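Local coordinates for retropepsin-like aspartic endopeptidase domain-containing protein (Legionella pneumophila subsp. pneumophila str. Philadelphia 1, PDB 2PMA), which is of unknown function but has a retropepsin-like fold and may act as an aspartic-type endopeptidase, at residues 18-23 with 51-56; 7-12 with 98-103. All coordinates share one frame; numbering follows the deposited sequence.

Interaction 1 of 2, residues 18-23 with 51-56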
loop_
_atom_site.group_PDB
_atom_site.type_symbol
_atom_site.label_atom_id
_atom_site.label_comp_id
_atom_site.label_asym_id
_atom_site.label_seq_id
_atom_site.Cartn_x
_atom_site.Cartn_y
_atom_site.Cartn_z
ATOM N N LEU A 18 10.894 -0.683 4.400
ATOM C CA LEU A 18 10.228 -1.960 4.627
ATOM C C LEU A 18 9.806 -2.478 3.259
ATOM O O LEU A 18 8.924 -1.886 2.645
ATOM C CB LEU A 18 8.972 -1.755 5.486
ATOM C CG LEU A 18 8.093 -3.019 5.657
ATOM C CD1 LEU A 18 8.900 -4.179 6.285
ATOM C CD2 LEU A 18 6.892 -2.655 6.521
ATOM N N THR A 19 10.440 -3.556 2.814
ATOM C CA THR A 19 10.111 -4.146 1.517
ATOM C C THR A 19 9.113 -5.301 1.709
ATOM O O THR A 19 9.335 -6.206 2.531
ATOM C CB THR A 19 11.388 -4.555 0.764
ATOM O OG1 THR A 19 12.216 -3.401 0.610
ATOM C CG2 THR A 19 11.057 -5.060 -0.653
ATOM N N LEU A 20 8.004 -5.246 0.987
ATOM C CA LEU A 20 6.920 -6.236 1.110
ATOM C C LEU A 20 6.593 -6.794 -0.273
ATOM O O LEU A 20 6.821 -6.113 -1.297
ATOM C CB LEU A 20 5.650 -5.565 1.637
ATOM C CG LEU A 20 5.717 -4.889 3.009
ATOM C CD1 LEU A 20 4.373 -4.281 3.343
ATOM C CD2 LEU A 20 6.119 -5.926 4.063
ATOM N N SER A 21 6.097 -8.024 -0.313
ATOM C CA SER A 21 5.484 -8.532 -1.566
ATOM C C SER A 21 4.144 -7.847 -1.766
ATOM O O SER A 21 3.331 -7.769 -0.831
ATOM C CB SER A 21 5.280 -10.049 -1.476
ATOM O OG SER A 21 6.516 -10.663 -1.663
ATOM N N ALA A 22 3.916 -7.305 -2.958
ATOM C CA ALA A 22 2.695 -6.576 -3.241
ATOM C C ALA A 22 2.030 -7.281 -4.425
ATOM O O ALA A 22 2.718 -7.676 -5.368
ATOM C CB ALA A 22 3.015 -5.118 -3.613
ATOM N N LYS A 23 0.723 -7.474 -4.362
ATOM C CA LYS A 23 0.000 -7.977 -5.513
ATOM C C LYS A 23 -0.538 -6.802 -6.301
ATOM O O LYS A 23 -1.108 -5.869 -5.740
ATOM C CB LYS A 23 -1.145 -8.912 -5.091
ATOM C CG LYS A 23 -1.877 -9.538 -6.278
ATOM C CD LYS A 23 -2.661 -10.762 -5.885
ATOM C CE LYS A 23 -3.899 -10.353 -5.101
ATOM N NZ LYS A 23 -4.828 -11.552 -4.992
ATOM N N PHE A 51 0.039 3.931 12.634
ATOM C CA PHE A 51 -0.356 2.549 12.518
ATOM C C PHE A 51 0.860 1.645 12.439
ATOM O O PHE A 51 1.980 2.103 12.091
ATOM C CB PHE A 51 -1.258 2.361 11.257
ATOM C CG PHE A 51 -0.598 2.749 9.939
ATOM C CD1 PHE A 51 -0.641 4.080 9.461
ATOM C CD2 PHE A 51 0.044 1.774 9.161
ATOM C CE1 PHE A 51 -0.059 4.438 8.242
ATOM C CE2 PHE A 51 0.646 2.103 7.955
ATOM C CZ PHE A 51 0.593 3.441 7.461
ATOM N N THR A 52 0.626 0.378 12.741
ATOM C CA THR A 52 1.694 -0.631 12.687
ATOM C C THR A 52 1.452 -1.543 11.505
ATOM O O THR A 52 0.314 -2.077 11.295
ATOM C CB THR A 52 1.731 -1.349 14.061
ATOM O OG1 THR A 52 2.129 -0.378 15.032
ATOM C CG2 THR A 52 2.721 -2.533 14.091
ATOM N N VAL A 53 2.513 -1.834 10.751
ATOM C CA VAL A 53 2.500 -3.008 9.890
ATOM C C VAL A 53 3.231 -4.202 10.526
ATOM O O VAL A 53 4.448 -4.138 10.737
ATOM C CB VAL A 53 3.169 -2.667 8.524
ATOM C CG1 VAL A 53 3.191 -3.924 7.571
ATOM C CG2 VAL A 53 2.454 -1.449 7.892
ATOM N N PRO A 54 2.506 -5.301 10.818
ATOM C CA PRO A 54 3.146 -6.481 11.429
ATOM C C PRO A 54 3.767 -7.371 10.354
ATOM O O PRO A 54 3.207 -7.504 9.265
ATOM C CB PRO A 54 1.993 -7.197 12.148
ATOM C CG PRO A 54 0.716 -6.750 11.393
ATOM C CD PRO A 54 1.033 -5.431 10.672
ATOM N N THR A 55 4.952 -7.908 10.603
ATOM C CA THR A 55 5.583 -8.788 9.605
ATOM C C THR A 55 6.273 -9.930 10.322
ATOM O O THR A 55 6.365 -9.944 11.559
ATOM C CB THR A 55 6.684 -8.062 8.769
ATOM O OG1 THR A 55 7.831 -7.890 9.600
ATOM C CG2 THR A 55 6.238 -6.669 8.269
ATOM N N LYS A 56 6.818 -10.867 9.551
ATOM C CA LYS A 56 7.645 -11.921 10.151
ATOM C C LYS A 56 8.930 -11.409 10.805
ATOM O O LYS A 56 9.512 -12.080 11.673
ATOM C CB LYS A 56 7.958 -13.002 9.105
ATOM C CG LYS A 56 6.695 -13.723 8.664
ATOM C CD LYS A 56 6.084 -14.548 9.799
ATOM C CE LYS A 56 4.568 -14.287 9.975
ATOM N NZ LYS A 56 3.799 -14.218 8.678
#
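L18 and L20, on one strand, meet V53 and T55 on another through methyl groups alone, as two strand faces packed across the interior rather than edge-paired neighbours. The strand axes pass 10.3 Å apart and cross at 69°, too far apart for backbone pairing. L18 is the side chain to follow. Its CB starts toward the other strand, and with CG anti to the backbone N (chi1 173°) and beside the carbonyl carbon, the branch lies against L20 while its methyls reach for the far strand. CG falls short of that strand and rests beside L20 CD2. From there the two methyls part: CD1 meets T55 CG2 end on at 4.2 Å, while CD2 comes obliquely onto V53 CG1 at 4.1 Å. L20, two residues on, repeats the pattern more loosely: its CD2 is 4.3 Å from T55 CG2, and its CD1 reaches V53 CG1 at 4.4 Å. The T55 methyl thus joins the apolar cluster, while OG1 is taken up by G58 O and T57 N at the turn into strand 58-71. L33 touches both L20 and V53, Y60 touches both L18 and T55, and an acetate, probably from the crystallisation liquor, lies about 4 Å from the L18 side chain. Inward-facing aliphatic residues meeting between steeply crossed strands are in keeping with the closed, barrel-like β core of the retropepsin-like fold.

Interaction 2 of 2, residues 7-12 with 98-103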
loop_
_atom_site.group_PDB
_atom_site.type_symbol
_atom_site.label_atom_id
_atom_site.label_comp_id
_atom_site.label_asym_id
_atom_site.label_seq_id
_atom_site.Cartn_x
_atom_site.Cartn_y
_atom_site.Cartn_z
ATOM N N TYR A 7 2.354 -9.631 -11.739
ATOM C CA TYR A 7 1.244 -9.498 -10.810
ATOM C C TYR A 7 1.683 -9.510 -9.331
ATOM O O TYR A 7 0.879 -9.182 -8.450
ATOM C CB TYR A 7 0.140 -10.512 -11.078
ATOM C CG TYR A 7 0.352 -11.856 -10.417
ATOM C CD1 TYR A 7 1.184 -12.818 -10.995
ATOM C CD2 TYR A 7 -0.320 -12.176 -9.229
ATOM C CE1 TYR A 7 1.363 -14.068 -10.389
ATOM C CE2 TYR A 7 -0.146 -13.390 -8.613
ATOM C CZ TYR A 7 0.694 -14.330 -9.181
ATOM O OH TYR A 7 0.832 -15.535 -8.546
ATOM N N VAL A 8 2.937 -9.911 -9.070
ATOM C CA VAL A 8 3.524 -9.743 -7.736
ATOM C C VAL A 8 4.836 -9.043 -7.923
ATOM O O VAL A 8 5.601 -9.403 -8.816
ATOM C CB VAL A 8 3.801 -11.078 -7.005
ATOM C CG1 VAL A 8 4.290 -10.794 -5.583
ATOM C CG2 VAL A 8 2.580 -11.934 -6.954
ATOM N N GLU A 9 5.102 -8.041 -7.087
ATOM C CA GLU A 9 6.355 -7.285 -7.142
ATOM C C GLU A 9 6.790 -6.984 -5.726
ATOM O O GLU A 9 5.961 -6.908 -4.842
ATOM C CB GLU A 9 6.156 -5.937 -7.865
ATOM C CG GLU A 9 5.838 -6.032 -9.394
ATOM C CD GLU A 9 7.025 -6.505 -10.220
ATOM O OE1 GLU A 9 8.171 -6.542 -9.709
ATOM O OE2 GLU A 9 6.827 -6.844 -11.406
ATOM N N LYS A 10 8.076 -6.738 -5.517
ATOM C CA LYS A 10 8.483 -6.210 -4.208
ATOM C C LYS A 10 8.291 -4.703 -4.278
ATOM O O LYS A 10 8.613 -4.070 -5.303
ATOM C CB LYS A 10 9.948 -6.560 -3.916
ATOM C CG LYS A 10 10.203 -8.049 -3.631
ATOM C CD LYS A 10 9.459 -8.568 -2.394
ATOM C CE LYS A 10 10.015 -9.967 -1.985
ATOM N NZ LYS A 10 9.230 -10.406 -0.793
ATOM N N ALA A 11 7.733 -4.121 -3.226
ATOM C CA ALA A 11 7.502 -2.675 -3.148
ATOM C C ALA A 11 8.039 -2.258 -1.780
ATOM O O ALA A 11 7.968 -3.038 -0.825
ATOM C CB ALA A 11 6.013 -2.359 -3.206
ATOM N N THR A 12 8.562 -1.052 -1.685
ATOM C CA THR A 12 9.178 -0.637 -0.436
ATOM C C THR A 12 8.412 0.530 0.158
ATOM O O THR A 12 8.162 1.511 -0.540
ATOM C CB THR A 12 10.654 -0.262 -0.645
ATOM O OG1 THR A 12 11.364 -1.392 -1.163
ATOM C CG2 THR A 12 11.269 0.187 0.714
ATOM N N ILE A 98 5.665 4.956 -1.410
ATOM C CA ILE A 98 5.957 3.578 -1.869
ATOM C C ILE A 98 6.886 3.609 -3.081
ATOM O O ILE A 98 6.661 4.372 -4.034
ATOM C CB ILE A 98 4.678 2.847 -2.297
ATOM C CG1 ILE A 98 3.734 2.703 -1.098
ATOM C CG2 ILE A 98 4.993 1.440 -2.865
ATOM C CD1 ILE A 98 2.388 2.146 -1.440
ATOM N N LYS A 99 7.917 2.758 -3.033
ATOM C CA LYS A 99 8.864 2.639 -4.132
ATOM C C LYS A 99 8.622 1.306 -4.856
ATOM O O LYS A 99 8.480 0.260 -4.225
ATOM C CB LYS A 99 10.293 2.746 -3.591
ATOM C CG LYS A 99 11.401 2.548 -4.631
ATOM C CD LYS A 99 12.743 2.726 -3.973
ATOM C CE LYS A 99 13.826 3.049 -4.994
ATOM N NZ LYS A 99 14.169 1.838 -5.779
ATOM N N LEU A 100 8.517 1.363 -6.174
ATOM C CA LEU A 100 8.342 0.173 -7.016
ATOM C C LEU A 100 9.385 0.319 -8.120
ATOM O O LEU A 100 9.298 1.254 -8.928
ATOM C CB LEU A 100 6.927 0.130 -7.607
ATOM C CG LEU A 100 6.610 -0.971 -8.637
ATOM C CD1 LEU A 100 6.706 -2.324 -7.976
ATOM C CD2 LEU A 100 5.176 -0.748 -9.189
ATOM N N GLY A 101 10.381 -0.569 -8.132
ATOM C CA GLY A 101 11.526 -0.406 -9.044
ATOM C C GLY A 101 12.214 0.899 -8.701
ATOM O O GLY A 101 12.485 1.169 -7.524
ATOM N N ASP A 102 12.470 1.733 -9.711
ATOM C CA ASP A 102 13.135 3.007 -9.469
ATOM C C ASP A 102 12.166 4.182 -9.267
ATOM O O ASP A 102 12.583 5.341 -9.290
ATOM C CB ASP A 102 14.094 3.340 -10.626
ATOM C CG ASP A 102 15.244 2.353 -10.727
ATOM O OD1 ASP A 102 15.884 2.083 -9.681
ATOM O OD2 ASP A 102 15.487 1.841 -11.840
ATOM N N LYS A 103 10.883 3.902 -9.111
ATOM C CA LYS A 103 9.881 4.967 -9.079
ATOM C C LYS A 103 9.353 5.069 -7.655
ATOM O O LYS A 103 9.078 4.044 -7.036
ATOM C CB LYS A 103 8.690 4.593 -10.006
ATOM C CG LYS A 103 9.005 4.589 -11.497
ATOM C CD LYS A 103 7.741 4.169 -12.287
ATOM C CE LYS A 103 8.008 4.066 -13.777
ATOM N NZ LYS A 103 6.812 3.436 -14.444
HETATM O O HOH W 1 10.501 -2.821 -6.429
#
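T12 and K99 form an antiparallel hydrogen-bonded pair where the axes of strands 8-12 and 98-100 come within 4.7 Å, their directions 145° apart. T12 N gives to K99 O (2.9 Å) and K99 N to T12 O (2.8 Å), both bonds nearly straight. The CA-H groups of A11 and I98 add longer contacts to these same two oxygens. The paired side chains emerge on one face, with T12 CB and K99 CB 4.2 Å apart. T12 OG1 bonds to T19 OG1 of the next strand. On the buried face, A11 CB sits 3.9 Å from I98 CG2. L100 closes the contact beyond the paired residues: with CG anti to its backbone N (chi1 174°), its CD1 lies 3.7 Å from E9 CB, the two side chains crossing at about a right angle. The buried carboxylate of E9 is well supplied with donors, OE2 taking T142 OG1 and G6 N, OE1 taking T143 N. Past the pair the strands diverge, and a water links K10 O to G101 N; its contact with K10 O is unusually short, so that end is doubtful. G101 follows L100 in a type II' turn to K103, where its positive phi suits a glycine. Strand 98-100 is therefore the end of one arm of a tight β-hairpin, paired antiparallel with strand 8-13 in the curled sheet of the retropepsin-like fold.

Overall arrangement
Both contacts depend on the 8-13/18-24 hairpin, but on different strands and by different means. Interaction 1 is a buried, wholly apolar meeting across the barrel interior, between strands that are not sheet neighbours; interaction 2 is partly buried and runs within the sheet, with backbone hydrogen bonds and a solvent-facing side. The two are tied directly: A22 N probably bonds to E9 O at 2.8 Å, and K23 CG packs on Y7 O. In sequence, interaction 1 is nested inside the loop that interaction 2 closes. Strand 18-24 runs on into an Asp-Thr-Gly sequence like the one that carries the catalytic aspartate in retropepsins, consistent with the retropepsin-like fold, though activity here is inferred.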